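Local atomic coordinates of diaminopimelate decarboxylase (Methanocaldococcus jannaschii, PDB entry 1TWI), a protein that catalyses the pyridoxal-phosphate-dependent decarboxylation of meso-diaminopimelate to L-lysine, the last step of lysine biosynthesis, and works as a homodimer. Residues G93-A98 and K106-N111; P161-K166 and T173-N178. One frame throughout, in Å; residues are numbered along the deposited sequence.

Both interactions belong to the pyridoxal-phosphate-binding TIM-barrel domain of this member of the class-II Orn/Lys/Arg decarboxylase family and follow one another along the chain. Interaction 1 joins helix 92-100 to strand 108-110 of the barrel sheet; in interaction 2, helix 169-177 packs on the loop that leads into it from strand 153-160. Strand 130-133 lies between strands 108-110 and 153-160, all three running parallel. The centres of the contacts are 27 Å apart and their nearest atoms about 12 Å. Asn111 of interaction 1 touches the cofactor, and the Leu175 side chain of interaction 2 lies about 10 Å from it, so both contacts help build the barrel that binds it. Each also touches the second subunit.

Interaction 1. Residues G93-A98 and K106-N111; sequences GELYIA and KKIVFN
Leu95 and Ala98, one helical turn apart on helix 92-100, both rest on Ile108 of strand 108-110. The contact is wholly apolar and buried, with 167 Å² of surface enclosed between the segments. From Leu95, CD1 reaches CG2 of Ile108 at 3.9 Å; with CG anti to the backbone N (chi1 170°), the branch extends to the strand and the two side chains cross at about a right angle. Ala98 presents its single methyl, CB, to the other end of the same isoleucine, 3.9 Å from Ile108 CD1. Ile108 therefore serves both helix residues, one with each of its two methyl groups. Its CG1 lies anti to the carbonyl carbon (chi1 -66°), which leaves CG2 for the leucine and carries CD1 on to the alanine. Farther along the strand, the Phe110 ring approaches Leu95 more loosely, with Phe110 CE2 4.5 Å from Leu95 CD2.

The packing closes the beta-alpha-beta crossover formed by strand 86-89, helix 92-100 and strand 108-110. Val89 of the preceding strand touches both Ala98 and Ile108, while Met122 of helix 117-125 meets Leu95. Next to Phe110, Asn111 touches pyridoxal phosphate and hydrogen-bonds to Asp88 and Glu290, so the strand that carries Ile108 runs on to a residue of the cofactor pocket.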
loop_
_atom_site.group_PDB
_atom_site.type_symbol
_atom_site.label_atom_id
_atom_site.label_comp_id
_atom_site.label_asym_id
_atom_site.label_seq_id
_atom_site.Cartn_x
_atom_site.Cartn_y
_atom_site.Cartn_z
ATOM N N GLY A 93 0.674 16.970 -7.543
ATOM C CA GLY A 93 1.383 16.035 -8.400
ATOM C C GLY A 93 0.509 15.627 -9.596
ATOM O O GLY A 93 0.998 15.591 -10.738
ATOM N N GLU A 94 -0.765 15.321 -9.343
ATOM C CA GLU A 94 -1.644 14.964 -10.443
ATOM C C GLU A 94 -1.907 16.166 -11.323
ATOM O O GLU A 94 -1.972 16.003 -12.540
ATOM C CB GLU A 94 -2.973 14.387 -9.920
ATOM C CG GLU A 94 -2.764 12.927 -9.375
ATOM C CD GLU A 94 -4.050 12.276 -8.844
ATOM O OE1 GLU A 94 -5.077 12.970 -8.859
ATOM O OE2 GLU A 94 -4.022 11.087 -8.413
ATOM N N LEU A 95 -1.989 17.371 -10.745
ATOM C CA LEU A 95 -2.267 18.554 -11.572
ATOM C C LEU A 95 -1.030 18.775 -12.507
ATOM O O LEU A 95 -1.137 19.094 -13.724
ATOM C CB LEU A 95 -2.476 19.777 -10.676
ATOM C CG LEU A 95 -2.524 21.108 -11.474
ATOM C CD1 LEU A 95 -3.652 20.993 -12.522
ATOM C CD2 LEU A 95 -2.790 22.313 -10.547
ATOM N N TYR A 96 0.148 18.611 -11.924
ATOM C CA TYR A 96 1.407 18.752 -12.678
ATOM C C TYR A 96 1.379 17.755 -13.851
ATOM O O TYR A 96 1.667 18.091 -15.002
ATOM C CB TYR A 96 2.561 18.417 -11.705
ATOM C CG TYR A 96 3.944 18.652 -12.215
ATOM C CD1 TYR A 96 4.507 19.923 -12.109
ATOM C CD2 TYR A 96 4.708 17.612 -12.743
ATOM C CE1 TYR A 96 5.811 20.162 -12.522
ATOM C CE2 TYR A 96 6.054 17.837 -13.160
ATOM C CZ TYR A 96 6.571 19.135 -13.034
ATOM O OH TYR A 96 7.861 19.445 -13.416
ATOM N N ILE A 97 1.081 16.493 -13.562
ATOM C CA ILE A 97 1.016 15.505 -14.638
ATOM C C ILE A 97 -0.079 15.868 -15.692
ATOM O O ILE A 97 0.156 15.703 -16.910
ATOM C CB ILE A 97 0.761 14.072 -14.044
ATOM C CG1 ILE A 97 1.999 13.585 -13.288
ATOM C CG2 ILE A 97 0.445 13.088 -15.123
ATOM C CD1 ILE A 97 1.638 12.410 -12.337
ATOM N N ALA A 98 -1.254 16.336 -15.261
ATOM C CA ALA A 98 -2.299 16.694 -16.238
ATOM C C ALA A 98 -1.817 17.784 -17.180
ATOM O O ALA A 98 -2.051 17.706 -18.403
ATOM C CB ALA A 98 -3.634 17.158 -15.531
ATOM N N LYS A 106 -9.467 24.113 -18.988
ATOM C CA LYS A 106 -10.894 24.155 -18.760
ATOM C C LYS A 106 -11.496 22.776 -18.631
ATOM O O LYS A 106 -12.704 22.689 -18.502
ATOM C CB LYS A 106 -11.629 24.914 -19.877
ATOM C CG LYS A 106 -11.663 26.423 -19.694
ATOM C CD LYS A 106 -11.877 26.884 -18.211
ATOM C CE LYS A 106 -10.520 27.222 -17.592
ATOM N NZ LYS A 106 -10.688 27.717 -16.220
ATOM N N LYS A 107 -10.692 21.713 -18.749
ATOM C CA LYS A 107 -11.222 20.360 -18.544
ATOM C C LYS A 107 -10.555 19.751 -17.306
ATOM O O LYS A 107 -10.506 18.545 -17.162
ATOM C CB LYS A 107 -10.945 19.445 -19.753
ATOM C CG LYS A 107 -11.705 19.869 -21.017
ATOM C CD LYS A 107 -11.381 18.907 -22.208
ATOM C CE LYS A 107 -12.315 19.156 -23.436
ATOM N NZ LYS A 107 -11.984 18.205 -24.554
ATOM N N ILE A 108 -10.015 20.593 -16.441
ATOM C CA ILE A 108 -9.382 20.078 -15.224
ATOM C C ILE A 108 -10.158 20.519 -13.981
ATOM O O ILE A 108 -10.395 21.730 -13.815
ATOM C CB ILE A 108 -7.910 20.580 -15.118
ATOM C CG1 ILE A 108 -7.073 19.973 -16.272
ATOM C CG2 ILE A 108 -7.262 20.078 -13.790
ATOM C CD1 ILE A 108 -5.587 20.495 -16.328
ATOM N N VAL A 109 -10.552 19.555 -13.130
ATOM C CA VAL A 109 -11.212 19.906 -11.855
ATOM C C VAL A 109 -10.305 19.333 -10.767
ATOM O O VAL A 109 -9.675 18.279 -10.932
ATOM C CB VAL A 109 -12.684 19.337 -11.698
ATOM C CG1 VAL A 109 -13.634 20.116 -12.720
ATOM C CG2 VAL A 109 -12.731 17.830 -11.975
ATOM N N PHE A 110 -10.233 20.055 -9.664
ATOM C CA PHE A 110 -9.337 19.686 -8.545
ATOM C C PHE A 110 -10.154 19.297 -7.295
ATOM O O PHE A 110 -10.863 20.125 -6.728
ATOM C CB PHE A 110 -8.437 20.926 -8.251
ATOM C CG PHE A 110 -7.181 20.622 -7.450
ATOM C CD1 PHE A 110 -7.114 19.517 -6.603
ATOM C CD2 PHE A 110 -6.090 21.505 -7.507
ATOM C CE1 PHE A 110 -5.982 19.271 -5.788
ATOM C CE2 PHE A 110 -4.953 21.287 -6.724
ATOM C CZ PHE A 110 -4.892 20.156 -5.842
ATOM N N ASN A 111 -10.108 18.026 -6.916
ATOM C CA ASN A 111 -10.797 17.505 -5.716
ATOM C C ASN A 111 -9.794 17.334 -4.599
ATOM O O ASN A 111 -8.588 17.260 -4.851
ATOM C CB ASN A 111 -11.368 16.088 -6.000
ATOM C CG ASN A 111 -12.640 16.140 -6.769
ATOM O OD1 ASN A 111 -13.587 16.729 -6.300
ATOM N ND2 ASN A 111 -12.671 15.535 -7.980
#

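Interaction 2. Residues P161-K166 and T173-N178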
loop_
_atom_site.group_PDB
_atom_site.type_symbol
_atom_site.label_atom_id
_atom_site.label_comp_id
_atom_site.label_asym_id
_atom_site.label_seq_id
_atom_site.Cartn_x
_atom_site.Cartn_y
_atom_site.Cartn_z
ATOM N N PRO A 161 -25.374 15.272 -0.596
ATOM C CA PRO A 161 -26.834 15.369 -0.768
ATOM C C PRO A 161 -27.583 14.501 0.195
ATOM O O PRO A 161 -27.024 13.565 0.786
ATOM C CB PRO A 161 -27.049 15.011 -2.240
ATOM C CG PRO A 161 -25.950 14.036 -2.521
ATOM C CD PRO A 161 -24.755 14.457 -1.654
ATOM N N ASN A 162 -28.865 14.820 0.342
ATOM C CA ASN A 162 -29.682 14.142 1.294
ATOM C C ASN A 162 -30.255 12.813 0.720
ATOM O O ASN A 162 -31.457 12.690 0.526
ATOM C CB ASN A 162 -30.794 15.119 1.698
ATOM C CG ASN A 162 -31.469 14.722 2.995
ATOM O OD1 ASN A 162 -32.567 15.202 3.308
ATOM N ND2 ASN A 162 -30.813 13.852 3.765
ATOM N N VAL A 163 -29.365 11.859 0.441
ATOM C CA VAL A 163 -29.720 10.544 -0.094
ATOM C C VAL A 163 -30.680 9.804 0.851
ATOM O O VAL A 163 -30.485 9.825 2.060
ATOM C CB VAL A 163 -28.471 9.701 -0.252
ATOM C CG1 VAL A 163 -28.844 8.282 -0.537
ATOM C CG2 VAL A 163 -27.604 10.293 -1.378
ATOM N N ASN A 164 -31.705 9.159 0.309
ATOM C CA ASN A 164 -32.658 8.434 1.156
ATOM C C ASN A 164 -31.940 7.295 1.918
ATOM O O ASN A 164 -31.551 6.294 1.315
ATOM C CB ASN A 164 -33.751 7.800 0.302
ATOM C CG ASN A 164 -34.892 7.251 1.141
ATOM O OD1 ASN A 164 -34.683 6.817 2.296
ATOM N ND2 ASN A 164 -36.121 7.262 0.572
ATOM N N PRO A 165 -31.815 7.408 3.245
ATOM C CA PRO A 165 -31.151 6.392 4.069
ATOM C C PRO A 165 -31.920 5.055 4.143
ATOM O O PRO A 165 -31.346 4.011 4.488
ATOM C CB PRO A 165 -31.041 7.080 5.432
ATOM C CG PRO A 165 -32.244 7.856 5.469
ATOM C CD PRO A 165 -32.395 8.459 4.091
ATOM N N LYS A 166 -33.207 5.084 3.798
ATOM C CA LYS A 166 -34.004 3.866 3.845
ATOM C C LYS A 166 -33.691 3.041 2.594
ATOM O O LYS A 166 -33.528 1.829 2.656
ATOM C CB LYS A 166 -35.508 4.212 3.887
ATOM C CG LYS A 166 -35.909 5.329 4.892
ATOM C CD LYS A 166 -35.793 4.906 6.361
ATOM C CE LYS A 166 -35.913 6.123 7.363
ATOM N NZ LYS A 166 -34.764 7.155 7.253
ATOM N N THR A 173 -24.574 6.502 4.748
ATOM C CA THR A 173 -23.655 6.424 5.876
ATOM C C THR A 173 -22.292 6.983 5.451
ATOM O O THR A 173 -21.641 7.710 6.209
ATOM C CB THR A 173 -23.539 4.980 6.355
ATOM O OG1 THR A 173 -24.752 4.637 7.062
ATOM C CG2 THR A 173 -22.339 4.813 7.294
ATOM N N GLY A 174 -21.902 6.678 4.219
ATOM C CA GLY A 174 -20.630 7.169 3.677
ATOM C C GLY A 174 -20.644 8.685 3.579
ATOM O O GLY A 174 -19.711 9.352 4.030
ATOM N N LEU A 175 -21.696 9.255 3.015
ATOM C CA LEU A 175 -21.742 10.702 2.882
ATOM C C LEU A 175 -21.729 11.440 4.220
ATOM O O LEU A 175 -21.221 12.567 4.293
ATOM C CB LEU A 175 -22.983 11.145 2.096
ATOM C CG LEU A 175 -22.942 10.752 0.630
ATOM C CD1 LEU A 175 -24.328 10.951 0.016
ATOM C CD2 LEU A 175 -21.849 11.584 -0.103
ATOM N N LYS A 176 -22.296 10.815 5.269
ATOM C CA LYS A 176 -22.383 11.470 6.557
ATOM C C LYS A 176 -21.196 11.251 7.456
ATOM O O LYS A 176 -20.820 12.132 8.219
ATOM C CB LYS A 176 -23.643 11.015 7.296
ATOM C CG LYS A 176 -24.909 11.591 6.708
ATOM C CD LYS A 176 -26.135 10.918 7.334
ATOM C CE LYS A 176 -27.438 11.652 6.984
ATOM N NZ LYS A 176 -27.475 13.083 7.426
ATOM N N LYS A 177 -20.585 10.083 7.360
ATOM C CA LYS A 177 -19.487 9.763 8.260
ATOM C C LYS A 177 -18.095 9.978 7.704
ATOM O O LYS A 177 -17.148 9.969 8.457
ATOM C CB LYS A 177 -19.580 8.290 8.708
ATOM C CG LYS A 177 -20.726 8.005 9.706
ATOM C CD LYS A 177 -20.670 6.566 10.223
ATOM C CE LYS A 177 -21.895 6.193 11.089
ATOM N NZ LYS A 177 -21.734 4.745 11.573
ATOM N N ASN A 178 -17.954 10.167 6.397
ATOM C CA ASN A 178 -16.599 10.264 5.851
ATOM C C ASN A 178 -16.131 11.686 5.947
ATOM O O ASN A 178 -16.920 12.614 6.288
ATOM C CB ASN A 178 -16.583 9.720 4.412
ATOM C CG ASN A 178 -16.805 8.210 4.366
ATOM O OD1 ASN A 178 -17.346 7.669 3.389
ATOM N ND2 ASN A 178 -16.360 7.517 5.410
#
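The loop after barrel strand 153-160 runs into helix 169-177, whose C-terminal part packs back on the start of that loop; the meeting point is Leu175, whose CD1 fits against Pro161 and Val163. The shorter approach is from Val163: its CG2 lies 3.6 Å from Leu175 CD1. Two residues earlier, Pro161 offers both backbone and ring, with its carbonyl O 3.8 Å from Leu175 CD1 and its CD 3.9 Å from the same methyl. The leucine side chain crosses those of both partners at about a right angle, and it meets them through CD1. Val163 has CG2 anti to the carbonyl carbon and beside the backbone N, with CG1 anti to that nitrogen (chi1 169°), an arrangement that directs CG2 at the leucine.

Two turns shape the loop. Asn162 is the centre of an inverse gamma turn, with a weak bond of 2.9 Å from Val163 N to Pro161 O, consistent with the closeness in space of the two touching residues. Farther on, Asn164 OD1 accepts from Lys166 N at 2.7 Å, an Asx turn; the N-H to acceptor angle is 148° and the donor is tilted 28° from the carbonyl plane.

The loop also packs on helix 219-237. Lys227 and Val228 pack on Pro161, Glu223 touches Val163 and also accepts from Asn164 N, and Lys227 NZ bonds to Asn162 O. It thus contacts both helix 219-237 and the C-terminal half of helix 169-177, beyond which Asn178 packs on Ser360 of the second subunit.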